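Local coordinates for receptor-like protein kinase ANXUR1 (Arabidopsis thaliana, PDB 6FIG) that probably acts as a cell-surface receptor kinase in plant reproduction, with an ectodomain built of two tandem malectin-like domains, at residues Asp3-Cys8 / Asn154-Gln160; His74-Leu78 / Gly206-Thr210; Asp25-Leu29 / Ala55-Thr59; Tyr79-Ser83 / Ala120-Lys124; Ile68-Arg73 / Pro130-Asp134. All coordinates share one frame; numbering follows the deposited sequence.

Contact 1 of 5, residues Asp3-Cys8 / Asn154-Gln160; sequences DLALSC and NGIEVIQ. With CA (calcium ion), chain I; EDO (1,2-ethanediol), chain J.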
# COMPACT_ATOMS: atom_id res chain seq x y z
N ASP A 3 -8.35 3.58 -4.09
CA ASP A 3 -8.32 4.30 -2.82
C ASP A 3 -7.83 5.73 -3.06
O ASP A 3 -6.96 5.95 -3.89
CB ASP A 3 -7.41 3.63 -1.80
CG ASP A 3 -7.85 2.22 -1.43
OD1 ASP A 3 -9.02 1.85 -1.65
OD2 ASP A 3 -7.00 1.50 -0.90
N LEU A 4 -8.42 6.68 -2.33
CA LEU A 4 -8.11 8.10 -2.42
C LEU A 4 -7.70 8.68 -1.10
O LEU A 4 -8.27 8.32 -0.05
CB LEU A 4 -9.33 8.87 -2.90
CG LEU A 4 -9.90 8.51 -4.27
CD1 LEU A 4 -11.10 9.39 -4.56
CD2 LEU A 4 -8.85 8.69 -5.34
N ALA A 5 -6.74 9.61 -1.14
CA ALA A 5 -6.43 10.47 -0.02
C ALA A 5 -6.40 11.87 -0.62
O ALA A 5 -5.43 12.25 -1.31
CB ALA A 5 -5.11 10.11 0.61
N LEU A 6 -7.48 12.61 -0.40
CA LEU A 6 -7.68 13.93 -0.99
C LEU A 6 -7.42 15.00 0.04
O LEU A 6 -8.05 15.01 1.11
CB LEU A 6 -9.11 14.07 -1.50
CG LEU A 6 -9.65 12.95 -2.39
CD1 LEU A 6 -11.08 13.25 -2.78
CD2 LEU A 6 -8.75 12.75 -3.61
N SER A 7 -6.47 15.89 -0.25
CA SER A 7 -6.24 17.03 0.63
C SER A 7 -7.01 18.18 0.01
O SER A 7 -6.65 18.69 -1.06
CB SER A 7 -4.77 17.39 0.77
OG SER A 7 -4.65 18.47 1.70
N CYS A 8 -8.11 18.54 0.66
CA CYS A 8 -9.03 19.50 0.10
C CYS A 8 -8.40 20.88 0.16
O CYS A 8 -7.77 21.23 1.16
CB CYS A 8 -10.34 19.45 0.87
SG CYS A 8 -10.96 17.76 0.90
N ASN A 154 -10.90 19.47 5.38
CA ASN A 154 -9.46 19.54 5.09
C ASN A 154 -8.93 18.34 4.33
O ASN A 154 -8.02 18.47 3.50
CB ASN A 154 -8.67 19.72 6.38
CG ASN A 154 -9.07 20.97 7.11
OD1 ASN A 154 -9.99 20.95 7.92
ND2 ASN A 154 -8.39 22.08 6.82
N GLY A 155 -9.52 17.18 4.58
CA GLY A 155 -9.09 15.96 3.93
C GLY A 155 -10.17 14.91 3.89
O GLY A 155 -11.01 14.84 4.79
N ILE A 156 -10.14 14.11 2.84
CA ILE A 156 -11.06 12.98 2.68
C ILE A 156 -10.27 11.75 2.26
O ILE A 156 -9.51 11.83 1.32
CB ILE A 156 -12.16 13.27 1.64
CG1 ILE A 156 -13.00 14.48 2.05
CG2 ILE A 156 -13.06 12.06 1.45
CD1 ILE A 156 -13.98 14.95 1.00
N GLU A 157 -10.43 10.62 2.97
CA GLU A 157 -9.94 9.33 2.46
C GLU A 157 -11.08 8.35 2.27
O GLU A 157 -12.00 8.30 3.08
CB GLU A 157 -8.92 8.66 3.38
CG GLU A 157 -7.65 9.41 3.64
CD GLU A 157 -6.67 8.51 4.36
OE1 GLU A 157 -6.67 8.53 5.60
OE2 GLU A 157 -5.96 7.75 3.67
N VAL A 158 -11.01 7.63 1.17
CA VAL A 158 -11.88 6.49 0.89
C VAL A 158 -11.00 5.31 0.58
O VAL A 158 -10.20 5.36 -0.33
CB VAL A 158 -12.83 6.78 -0.27
CG1 VAL A 158 -13.71 5.57 -0.54
CG2 VAL A 158 -13.69 7.99 0.07
N ILE A 159 -11.16 4.23 1.36
CA ILE A 159 -10.26 3.08 1.34
C ILE A 159 -11.12 1.83 1.33
O ILE A 159 -11.87 1.59 2.28
CB ILE A 159 -9.38 3.06 2.61
CG1 ILE A 159 -8.54 4.35 2.74
CG2 ILE A 159 -8.48 1.84 2.64
CD1 ILE A 159 -8.13 4.67 4.15
N GLN A 160 -11.01 1.03 0.28
CA GLN A 160 -11.68 -0.27 0.24
C GLN A 160 -11.14 -1.16 1.36
O GLN A 160 -9.93 -1.21 1.58
CB GLN A 160 -11.46 -0.96 -1.10
CG GLN A 160 -12.37 -2.14 -1.31
CD GLN A 160 -12.17 -2.80 -2.64
OE1 GLN A 160 -12.41 -2.19 -3.69
NE2 GLN A 160 -11.74 -4.06 -2.61
CA CA I . -6.34 20.10 2.90
C1 EDO J . -2.77 9.55 -3.77
O1 EDO J . -2.79 10.73 -2.95
C2 EDO J . -4.07 8.81 -3.47
O2 EDO J . -5.19 9.68 -3.62
O HOH W 1 -6.43 6.74 1.24
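Strands 4-7 and 155-160 run antiparallel, 4.7 Å apart at 175°, with Leu4-Val158 and Leu6-Ile156 as hydrogen-bonded pairs and Ala5-Glu157 and Ser7-Gly155 as non-hydrogen-bonded pairs. The straightest bond, at 172°, runs from Leu6 N to Ile156 O over 2.8 Å. Leu4, Leu6, Ile156 and Val158 put their side chains on one face, toward strand 62-67 and Phe28; Ala5 and Glu157 share the other with Trp22. On the apolar face Leu6 CB meets Ile156 CB at 4.4 Å, and Cys8 SG, turned beside its own backbone N, comes to 4.0 Å from Ile156 CG1. Glu157 lays its CG against Ala5, and a water donates to its OE2 and, weakly, to Leu4 O; its carboxylate is also paired with Lys20 and Arg77. At the N-terminal end Asp3 OD1 takes Gln160 N at 2.9 Å from above the carboxylate plane, 44° out of it, while OD2 forms a salt bridge with Lys69 of the second subunit. At the other end Ser7 OG, Cys8 O and Asn154 O bind a calcium ion, with Pro51 and Thr54 completing the site. Asn154 O does double duty: it lies 2.4 Å from the calcium and accepts Cys8 N at 2.8 Å from above its carbonyl plane. Asn154 and Gly155 both face Tyr79 in a classic beta bulge. The metal thus ties the start of the chain to strand 151-161, and its charge would probably polarise the Asn154 and Cys8 carbonyls.

Contact 2 of 5, residues His74-Leu78 / Gly206-Thr210; sequences HLLRL and GLTRT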
# COMPACT_ATOMS: atom_id res chain seq x y z
N HIS A 74 -16.14 0.08 2.72
CA HIS A 74 -15.13 1.16 2.68
C HIS A 74 -14.92 1.82 4.00
O HIS A 74 -15.87 2.02 4.77
CB HIS A 74 -15.53 2.23 1.66
CG HIS A 74 -15.54 1.71 0.28
ND1 HIS A 74 -16.60 0.99 -0.23
CD2 HIS A 74 -14.58 1.71 -0.67
CE1 HIS A 74 -16.29 0.58 -1.45
NE2 HIS A 74 -15.07 1.00 -1.74
N LEU A 75 -13.67 2.18 4.26
CA LEU A 75 -13.36 3.17 5.26
C LEU A 75 -13.48 4.55 4.64
O LEU A 75 -13.01 4.79 3.51
CB LEU A 75 -11.95 3.04 5.81
CG LEU A 75 -11.64 1.96 6.78
CD1 LEU A 75 -10.17 1.95 7.16
CD2 LEU A 75 -12.51 2.03 8.04
N LEU A 76 -14.13 5.46 5.35
CA LEU A 76 -14.22 6.86 4.98
C LEU A 76 -13.66 7.65 6.12
O LEU A 76 -14.14 7.49 7.27
CB LEU A 76 -15.66 7.27 4.70
CG LEU A 76 -15.93 8.77 4.56
CD1 LEU A 76 -15.27 9.33 3.30
CD2 LEU A 76 -17.43 9.04 4.50
N ARG A 77 -12.68 8.50 5.87
CA ARG A 77 -12.17 9.40 6.87
C ARG A 77 -12.37 10.85 6.45
O ARG A 77 -12.14 11.19 5.29
CB ARG A 77 -10.68 9.21 7.10
CG ARG A 77 -10.35 7.87 7.70
CD ARG A 77 -8.88 7.68 7.87
NE ARG A 77 -8.62 6.33 8.35
CZ ARG A 77 -7.62 5.55 7.95
NH1 ARG A 77 -6.74 5.94 7.05
NH2 ARG A 77 -7.53 4.32 8.44
N LEU A 78 -12.75 11.66 7.41
CA LEU A 78 -12.95 13.09 7.23
C LEU A 78 -12.02 13.81 8.21
O LEU A 78 -12.08 13.55 9.42
CB LEU A 78 -14.40 13.47 7.50
CG LEU A 78 -15.44 12.71 6.67
CD1 LEU A 78 -16.82 13.12 7.08
CD2 LEU A 78 -15.25 12.94 5.18
N GLY A 206 -3.04 -2.88 4.62
CA GLY A 206 -2.88 -1.53 4.05
C GLY A 206 -3.94 -0.50 4.44
O GLY A 206 -4.20 0.43 3.67
N LEU A 207 -4.54 -0.62 5.63
CA LEU A 207 -5.69 0.19 5.99
C LEU A 207 -5.33 1.52 6.67
O LEU A 207 -6.19 2.32 6.94
CB LEU A 207 -6.66 -0.61 6.87
CG LEU A 207 -7.30 -1.84 6.22
CD1 LEU A 207 -8.16 -2.58 7.24
CD2 LEU A 207 -8.13 -1.42 5.01
N THR A 208 -4.04 1.71 6.94
CA THR A 208 -3.52 2.92 7.58
C THR A 208 -4.27 3.46 8.79
O THR A 208 -4.32 4.66 9.03
CB THR A 208 -3.21 4.06 6.55
OG1 THR A 208 -4.40 4.52 5.90
CG2 THR A 208 -2.20 3.60 5.54
N ARG A 209 -4.81 2.53 9.59
CA ARG A 209 -5.39 2.85 10.89
C ARG A 209 -4.28 3.16 11.89
O ARG A 209 -3.25 2.49 11.92
CB ARG A 209 -6.19 1.68 11.44
CG ARG A 209 -7.38 1.28 10.60
CD ARG A 209 -7.89 -0.12 10.96
NE ARG A 209 -6.87 -1.12 10.69
CZ ARG A 209 -7.03 -2.44 10.79
NH1 ARG A 209 -8.18 -2.98 11.17
NH2 ARG A 209 -5.99 -3.22 10.54
N THR A 210 -4.51 4.17 12.72
CA THR A 210 -3.61 4.48 13.81
C THR A 210 -4.11 3.77 15.06
O THR A 210 -5.29 3.83 15.37
CB THR A 210 -3.55 5.99 14.04
OG1 THR A 210 -3.12 6.61 12.82
CG2 THR A 210 -2.55 6.33 15.12
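Arg77 reaches Leu207 and Thr208 because its chain is extended from CG to NE (chi2 178°, chi3 -175°), which carries the guanidinium straight out from its strand to the 206-210 loop. On the loop, Thr208 holds OG1 between its backbone N and carbonyl carbon (chi1 65°), where it meets the guanidinium edge. Arg77 NH1 donates to Thr208 OG1 at 3.0 Å, the oxygen lying in the guanidinium plane. Its NH2 donates to Leu207 O at 2.8 Å; that oxygen is tilted from the guanidinium plane, whereas the nitrogen lies in the plane of the Leu207 carbonyl. Two neighbouring loop residues therefore fix the rotation of the group, and a salt bridge to Glu125, besides Glu157, holds it from its own sheet. Thr208 OG1 is also hydrogen-bonded to Lys20. Beside this polar grip Leu75 CD1 packs against Leu207 CB at 4.4 Å. Arg209 brings its CG to 3.7 Å from Arg77 NH2, in the guanidinium plane, then bends at chi3 so that its own charged end turns to Asp203. Leu207 CD1 covers one face of the Arg209 guanidinium, 3.7 Å above its centre. The contact is buried and joins strand 73-80 to the loop between strands 185-192 and 212-213. Strands 122-128 and 151-161 flank strand 73-80 in the sheet, and Met161 of the latter packs on both Leu75 and Leu207.

Contact 3 of 5, residues Asp25-Leu29 / Ala55-Thr59; sequences DTKFL and ARIFT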
# COMPACT_ATOMS: atom_id res chain seq x y z
N ASP A 25 -8.40 17.50 -4.22
CA ASP A 25 -9.77 16.98 -4.26
C ASP A 25 -10.56 17.38 -5.49
O ASP A 25 -11.65 16.87 -5.72
CB ASP A 25 -10.53 17.40 -2.99
CG ASP A 25 -10.77 18.90 -2.90
OD1 ASP A 25 -9.96 19.68 -3.45
OD2 ASP A 25 -11.75 19.31 -2.26
N THR A 26 -9.98 18.27 -6.30
CA THR A 26 -10.67 18.99 -7.37
C THR A 26 -11.51 18.13 -8.32
O THR A 26 -12.71 18.39 -8.48
CB THR A 26 -9.65 19.86 -8.13
OG1 THR A 26 -9.11 20.82 -7.21
CG2 THR A 26 -10.30 20.60 -9.29
N LYS A 27 -10.90 17.09 -8.88
CA LYS A 27 -11.55 16.20 -9.84
C LYS A 27 -12.81 15.51 -9.31
O LYS A 27 -13.65 15.08 -10.09
CB LYS A 27 -10.57 15.10 -10.29
CG LYS A 27 -9.44 15.57 -11.19
CD LYS A 27 -8.62 14.41 -11.72
CE LYS A 27 -8.07 13.51 -10.62
NZ LYS A 27 -7.05 12.57 -11.17
N PHE A 28 -12.92 15.37 -7.98
CA PHE A 28 -14.03 14.65 -7.40
C PHE A 28 -15.17 15.52 -6.93
O PHE A 28 -16.20 14.99 -6.56
CB PHE A 28 -13.50 13.78 -6.26
CG PHE A 28 -12.44 12.84 -6.71
CD1 PHE A 28 -12.77 11.69 -7.41
CD2 PHE A 28 -11.09 13.15 -6.53
CE1 PHE A 28 -11.78 10.84 -7.87
CE2 PHE A 28 -10.10 12.30 -6.99
CZ PHE A 28 -10.44 11.15 -7.68
N LEU A 29 -15.01 16.85 -6.96
CA LEU A 29 -16.08 17.73 -6.55
C LEU A 29 -17.07 17.81 -7.71
O LEU A 29 -16.67 18.14 -8.83
CB LEU A 29 -15.48 19.10 -6.18
CG LEU A 29 -16.38 20.10 -5.46
CD1 LEU A 29 -16.92 19.58 -4.14
CD2 LEU A 29 -15.59 21.40 -5.25
N ALA A 55 -8.02 23.88 3.25
CA ALA A 55 -9.40 23.45 3.33
C ALA A 55 -10.14 23.86 2.09
O ALA A 55 -9.69 24.73 1.34
CB ALA A 55 -10.08 24.03 4.56
N ARG A 56 -11.27 23.21 1.87
CA ARG A 56 -12.28 23.71 0.97
C ARG A 56 -13.42 24.22 1.85
O ARG A 56 -13.79 23.55 2.81
CB ARG A 56 -12.75 22.60 0.04
CG ARG A 56 -13.69 23.10 -1.04
CD ARG A 56 -13.92 22.08 -2.12
NE ARG A 56 -12.72 21.83 -2.91
CZ ARG A 56 -12.23 22.61 -3.87
NH1 ARG A 56 -12.81 23.76 -4.20
NH2 ARG A 56 -11.12 22.22 -4.49
N ILE A 57 -14.00 25.36 1.49
CA ILE A 57 -15.05 26.01 2.27
C ILE A 57 -16.33 26.02 1.42
O ILE A 57 -16.29 26.43 0.26
CB ILE A 57 -14.67 27.47 2.60
CG1 ILE A 57 -13.24 27.57 3.19
CG2 ILE A 57 -15.68 28.06 3.59
CD1 ILE A 57 -13.02 26.83 4.48
N PHE A 58 -17.44 25.56 2.01
CA PHE A 58 -18.74 25.50 1.36
C PHE A 58 -19.71 26.43 2.08
O PHE A 58 -19.96 26.26 3.27
CB PHE A 58 -19.32 24.07 1.41
CG PHE A 58 -18.40 23.02 0.86
CD1 PHE A 58 -18.07 23.03 -0.48
CD2 PHE A 58 -17.91 22.01 1.68
CE1 PHE A 58 -17.25 22.05 -1.02
CE2 PHE A 58 -17.07 21.02 1.15
CZ PHE A 58 -16.74 21.06 -0.20
N THR A 59 -20.28 27.39 1.35
CA THR A 59 -21.32 28.27 1.93
C THR A 59 -22.73 27.90 1.48
O THR A 59 -23.69 28.58 1.83
CB THR A 59 -21.02 29.74 1.65
OG1 THR A 59 -21.00 29.94 0.24
CG2 THR A 59 -19.68 30.12 2.24
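Asp25 and Arg56 form a side-on, two-bond salt bridge within the malectin-like beta fold, linking the residue just ahead of the short 3-10 segment 26-28 to strand 54-58. This is the tight part of the contact. Arg56 NE donates to Asp25 OD2 at 2.8 Å and NH2 to OD1 at 3.0 Å, both on the syn sides but tilted out of the carboxylate plane. Both oxygens lie close to the guanidinium plane, although the two flat groups are turned 27° apart. Arg56 attains this by running out extended and then bending at chi3 (-68°), which presents NE and NH2 together. Tyr64 OH is hydrogen-bonded to OD2 as well, and Ser34 OG takes the remaining NH1, so the buried charges are held from several directions. Leu29 lies over one face of the guanidinium, its CD2 3.8 Å from NH1. Toward solvent the fit slackens: Thr26 is exposed and brings only OG1 near the guanidinium edge, 3.7 Å from Arg56 NH2. A separate, looser apolar flank is made by Leu29 and Phe58, which slide past each other in opposite directions; the Phe58 ring also meets Phe140. Here Leu29 CD1 touches Phe58 CE1 at 4.0 Å.

Contact 4 of 5, residues Tyr79-Ser83 / Ala120-Lys124; sequences YFYPS and AYLVK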
# COMPACT_ATOMS: atom_id res chain seq x y z
N TYR A 79 -11.17 14.68 7.68
CA TYR A 79 -10.16 15.41 8.46
C TYR A 79 -10.60 16.86 8.60
O TYR A 79 -10.90 17.52 7.60
CB TYR A 79 -8.80 15.38 7.75
CG TYR A 79 -8.13 14.02 7.68
CD1 TYR A 79 -8.65 12.99 6.89
CD2 TYR A 79 -6.96 13.76 8.40
CE1 TYR A 79 -8.03 11.74 6.84
CE2 TYR A 79 -6.32 12.53 8.34
CZ TYR A 79 -6.86 11.52 7.55
OH TYR A 79 -6.20 10.31 7.52
N PHE A 80 -10.58 17.36 9.83
CA PHE A 80 -10.97 18.72 10.13
C PHE A 80 -9.94 19.43 11.00
O PHE A 80 -9.46 18.87 11.99
CB PHE A 80 -12.29 18.72 10.88
CG PHE A 80 -13.42 18.08 10.14
CD1 PHE A 80 -14.03 18.73 9.09
CD2 PHE A 80 -13.88 16.80 10.50
CE1 PHE A 80 -15.09 18.13 8.41
CE2 PHE A 80 -14.93 16.21 9.82
CZ PHE A 80 -15.54 16.87 8.78
N TYR A 81 -9.61 20.66 10.62
CA TYR A 81 -8.72 21.53 11.39
C TYR A 81 -9.42 22.89 11.55
O TYR A 81 -9.31 23.73 10.66
CB TYR A 81 -7.39 21.69 10.66
CG TYR A 81 -6.43 22.63 11.34
CD1 TYR A 81 -6.01 22.39 12.64
CD2 TYR A 81 -5.93 23.76 10.68
CE1 TYR A 81 -5.13 23.26 13.28
CE2 TYR A 81 -5.05 24.63 11.31
CZ TYR A 81 -4.65 24.37 12.61
OH TYR A 81 -3.77 25.25 13.23
N PRO A 82 -10.17 23.09 12.65
CA PRO A 82 -10.84 24.38 12.81
C PRO A 82 -9.85 25.52 12.96
O PRO A 82 -8.92 25.44 13.77
CB PRO A 82 -11.70 24.20 14.07
CG PRO A 82 -11.17 23.01 14.77
CD PRO A 82 -10.50 22.15 13.74
N SER A 83 -10.04 26.56 12.16
CA SER A 83 -9.18 27.76 12.16
C SER A 83 -9.92 28.85 11.40
O SER A 83 -11.05 28.64 10.95
CB SER A 83 -7.85 27.47 11.47
OG SER A 83 -6.95 28.56 11.58
N ALA A 120 -6.36 19.98 18.56
CA ALA A 120 -6.50 21.03 17.54
C ALA A 120 -7.06 20.53 16.20
O ALA A 120 -7.39 21.36 15.34
CB ALA A 120 -5.17 21.73 17.32
N TYR A 121 -7.16 19.22 16.02
CA TYR A 121 -7.65 18.61 14.78
C TYR A 121 -8.47 17.36 15.10
O TYR A 121 -8.37 16.81 16.19
CB TYR A 121 -6.47 18.26 13.87
CG TYR A 121 -5.51 17.28 14.49
CD1 TYR A 121 -4.51 17.71 15.35
CD2 TYR A 121 -5.63 15.91 14.26
CE1 TYR A 121 -3.64 16.81 15.95
CE2 TYR A 121 -4.77 15.00 14.85
CZ TYR A 121 -3.78 15.46 15.70
OH TYR A 121 -2.92 14.57 16.29
N LEU A 122 -9.29 16.92 14.14
CA LEU A 122 -10.15 15.74 14.29
C LEU A 122 -10.04 14.88 13.05
O LEU A 122 -9.95 15.40 11.93
CB LEU A 122 -11.63 16.13 14.41
CG LEU A 122 -12.03 17.13 15.48
CD1 LEU A 122 -13.47 17.58 15.28
CD2 LEU A 122 -11.84 16.56 16.88
N VAL A 123 -10.09 13.56 13.23
CA VAL A 123 -10.27 12.63 12.14
C VAL A 123 -11.49 11.77 12.50
O VAL A 123 -11.47 11.02 13.49
CB VAL A 123 -9.05 11.72 11.89
CG1 VAL A 123 -9.27 10.88 10.64
CG2 VAL A 123 -7.77 12.54 11.81
N LYS A 124 -12.55 11.90 11.73
CA LYS A 124 -13.74 11.09 11.88
C LYS A 124 -13.57 9.92 10.93
O LYS A 124 -13.27 10.12 9.77
CB LYS A 124 -15.01 11.87 11.53
CG LYS A 124 -15.27 13.12 12.34
CD LYS A 124 -15.73 12.83 13.74
CE LYS A 124 -16.23 14.12 14.38
NZ LYS A 124 -16.80 13.95 15.72
O HOH W 2 -7.59 23.98 15.57
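Tyr79 and Val123 lie side by side in an antiparallel strand pair of the malectin-like beta fold, where strand 73-80 runs beside strand 122-128. Val123 CG1 sits over the centre of the Tyr79 ring, 4.0 Å from the centroid and 11° off the normal, a CH-pi contact, while its other methyl, CG2, rests on the ring margin at CD2. The next pair, Phe80 and Leu122, is hydrogen-bonded: Phe80 N donates to Leu122 O and Leu122 N to Phe80 O, each at 2.9 Å. On that face Phe80 crosses Lys124 at about a right angle, with Lys124 CG at the ring edge, 4.0 Å from CE2. Beyond the strand ends the chains are joined by water, which donates to both Pro82 O and Ala120 O. Tyr81, its CG anti to the backbone N (chi1 177°), brings its ring back to Ala120.

Second-shell groups hold these rings. Tyr79 OH is hydrogen-bonded to Glu157, and Trp22 meets the same ring edge-to-face. Tyr81 OH is held by Tyr41 and Asp43, and its backbone N is bonded to Asn154 OD1, close to the calcium site. Phe108 packs against Phe80, and helix 110-117 covers Leu122 and Pro82. At the far end Tyr81 CD1 lies 3.2 Å from Ala120 O, the carbonyl that also accepts from the water.

Contact 5 of 5, residues Ile68-Arg73 / Pro130-Asp134; sequences IKGDKR and PTDKD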
# COMPACT_ATOMS: atom_id res chain seq x y z
N ILE A 68 -16.32 3.84 -6.56
CA ILE A 68 -16.09 2.73 -5.66
C ILE A 68 -16.64 1.44 -6.26
O ILE A 68 -17.46 1.47 -7.18
CB ILE A 68 -16.76 2.93 -4.28
CG1 ILE A 68 -18.24 3.31 -4.42
CG2 ILE A 68 -16.02 3.96 -3.45
CD1 ILE A 68 -19.05 3.17 -3.15
N LYS A 69 -16.17 0.32 -5.73
CA LYS A 69 -16.83 -0.97 -5.97
C LYS A 69 -18.04 -1.10 -5.04
O LYS A 69 -17.90 -1.11 -3.81
CB LYS A 69 -15.87 -2.12 -5.73
CG LYS A 69 -14.68 -2.10 -6.66
CD LYS A 69 -13.94 -3.42 -6.66
CE LYS A 69 -13.24 -3.65 -7.99
NZ LYS A 69 -12.52 -4.95 -7.96
N GLY A 70 -19.22 -1.24 -5.63
CA GLY A 70 -20.47 -1.27 -4.87
C GLY A 70 -20.69 -2.46 -3.96
O GLY A 70 -21.49 -2.40 -3.04
N ASP A 71 -19.98 -3.55 -4.22
CA ASP A 71 -20.13 -4.75 -3.43
C ASP A 71 -19.12 -4.83 -2.28
O ASP A 71 -19.06 -5.85 -1.60
CB ASP A 71 -20.02 -6.00 -4.32
CG ASP A 71 -18.68 -6.11 -5.03
OD1 ASP A 71 -18.03 -5.08 -5.30
OD2 ASP A 71 -18.31 -7.24 -5.36
N LYS A 72 -18.34 -3.77 -2.06
CA LYS A 72 -17.28 -3.77 -1.06
C LYS A 72 -17.54 -2.75 0.03
O LYS A 72 -18.20 -1.72 -0.17
CB LYS A 72 -15.91 -3.47 -1.70
CG LYS A 72 -15.51 -4.40 -2.83
CD LYS A 72 -15.27 -5.82 -2.38
CE LYS A 72 -14.93 -6.72 -3.56
NZ LYS A 72 -14.56 -8.09 -3.14
N ARG A 73 -17.00 -3.05 1.21
CA ARG A 73 -17.03 -2.15 2.34
C ARG A 73 -15.91 -1.12 2.20
O ARG A 73 -14.88 -1.43 1.57
CB ARG A 73 -16.86 -3.01 3.62
CG ARG A 73 -16.82 -2.27 4.92
CD ARG A 73 -16.92 -3.18 6.13
NE ARG A 73 -18.27 -3.66 6.37
CZ ARG A 73 -19.23 -2.98 7.00
NH1 ARG A 73 -19.03 -1.75 7.44
NH2 ARG A 73 -20.43 -3.55 7.17
N PRO A 130 -21.45 -2.21 2.10
CA PRO A 130 -21.62 -2.16 0.65
C PRO A 130 -22.94 -1.48 0.25
O PRO A 130 -23.97 -1.77 0.87
CB PRO A 130 -21.63 -3.63 0.24
CG PRO A 130 -20.85 -4.33 1.29
CD PRO A 130 -21.02 -3.53 2.57
N THR A 131 -22.84 -0.60 -0.74
CA THR A 131 -23.91 0.27 -1.24
C THR A 131 -24.64 -0.29 -2.46
O THR A 131 -25.71 0.20 -2.81
CB THR A 131 -23.30 1.62 -1.71
OG1 THR A 131 -22.22 1.38 -2.65
CG2 THR A 131 -22.78 2.43 -0.57
N ASP A 132 -24.06 -1.30 -3.12
CA ASP A 132 -24.44 -1.69 -4.49
C ASP A 132 -24.55 -0.52 -5.48
O ASP A 132 -25.35 -0.54 -6.42
CB ASP A 132 -25.72 -2.55 -4.47
CG ASP A 132 -25.50 -3.88 -3.76
OD1 ASP A 132 -26.25 -4.84 -4.03
OD2 ASP A 132 -24.56 -3.98 -2.94
N LYS A 133 -23.72 0.50 -5.26
CA LYS A 133 -23.63 1.66 -6.11
C LYS A 133 -22.16 1.87 -6.41
O LYS A 133 -21.31 1.73 -5.51
CB LYS A 133 -24.21 2.89 -5.41
CG LYS A 133 -25.74 2.95 -5.47
CD LYS A 133 -26.30 4.09 -4.64
CE LYS A 133 -26.21 5.43 -5.35
NZ LYS A 133 -26.25 6.58 -4.38
N ASP A 134 -21.85 2.23 -7.65
CA ASP A 134 -20.46 2.42 -8.08
C ASP A 134 -19.94 3.84 -7.80
O ASP A 134 -18.80 4.15 -8.14
CB ASP A 134 -20.25 2.00 -9.55
CG ASP A 134 -21.15 2.74 -10.53
OD1 ASP A 134 -21.52 3.91 -10.27
OD2 ASP A 134 -21.49 2.17 -11.60
O HOH W 3 -19.96 0.13 -1.46
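Ile68 and Thr131 cross at about a right angle, and the end of the isoleucine, CD1, meets Thr131 OG1 at 3.7 Å. Ile68 places CG1 between its backbone N and carbonyl carbon (chi1 51°), which swings the branch over the opposite loop, where CD1 also lies 3.6 Å from Lys133 O. Thr131 turns its hydroxyl inward in the same way and donates it to Lys133 O at 3.0 Å, in the carbonyl plane and on a lone pair; this bond braces the bend that carries Asp132 at positive phi. Pro130 comes from the other end and lays its ring along the backbone of the facing turn, with CB 3.5 Å from Gly70 O and CG near Asp71 O.

Between these side chains the two backbones come very close, Gly70 CA lying 4.0 Å from Asp132 CA. Gly70 O accepts Asp132 N at 2.8 Å in a rather bent bond of 139°. A water accepts from Thr131 N and lies within donating distance of Lys72 O, 2.9 Å away. Where one loop begins and the other ends, Ile68 N donates almost straight to Asp134 O, at 173°, although it approaches from above the carbonyl plane. The side chains of Lys69 and Lys72 leave the backbone away from the 130-134 loop, and both touch Gln160; Arg73 also sets off away from it and pairs with Glu163. The 68-73 loop includes a type I beta turn from Lys69 to Lys72. The arrangement pairs two surface loops that each cross between sheets, 62-67 to 73-80 and 122-128 to 135-142, at one end of the malectin-like beta-sandwich.

Overall arrangement
All five contacts belong to the malectin-like fold. Contacts 1, 2 and 4 sit on adjoining strands: 151-161 lies beside 73-80, which lies beside 122-128, and contacts 2 and 4 both use 73-80. Contacts 1 and 2, centres about 9 Å apart, are the closest and touch through their neighbouring strands. Contact 3, its centre about 12 Å from that of contact 1, uses strand 54-58, the neighbour of 151-161 on the calcium side; contact 5 lies at the other end, its centre about 27 Å from that of contact 4. Contacts 3, 4 and 5 fall in the span between the segments of contact 1, which ties the N-terminal strand to 151-161, whereas contact 2 reaches on to the 206-210 loop.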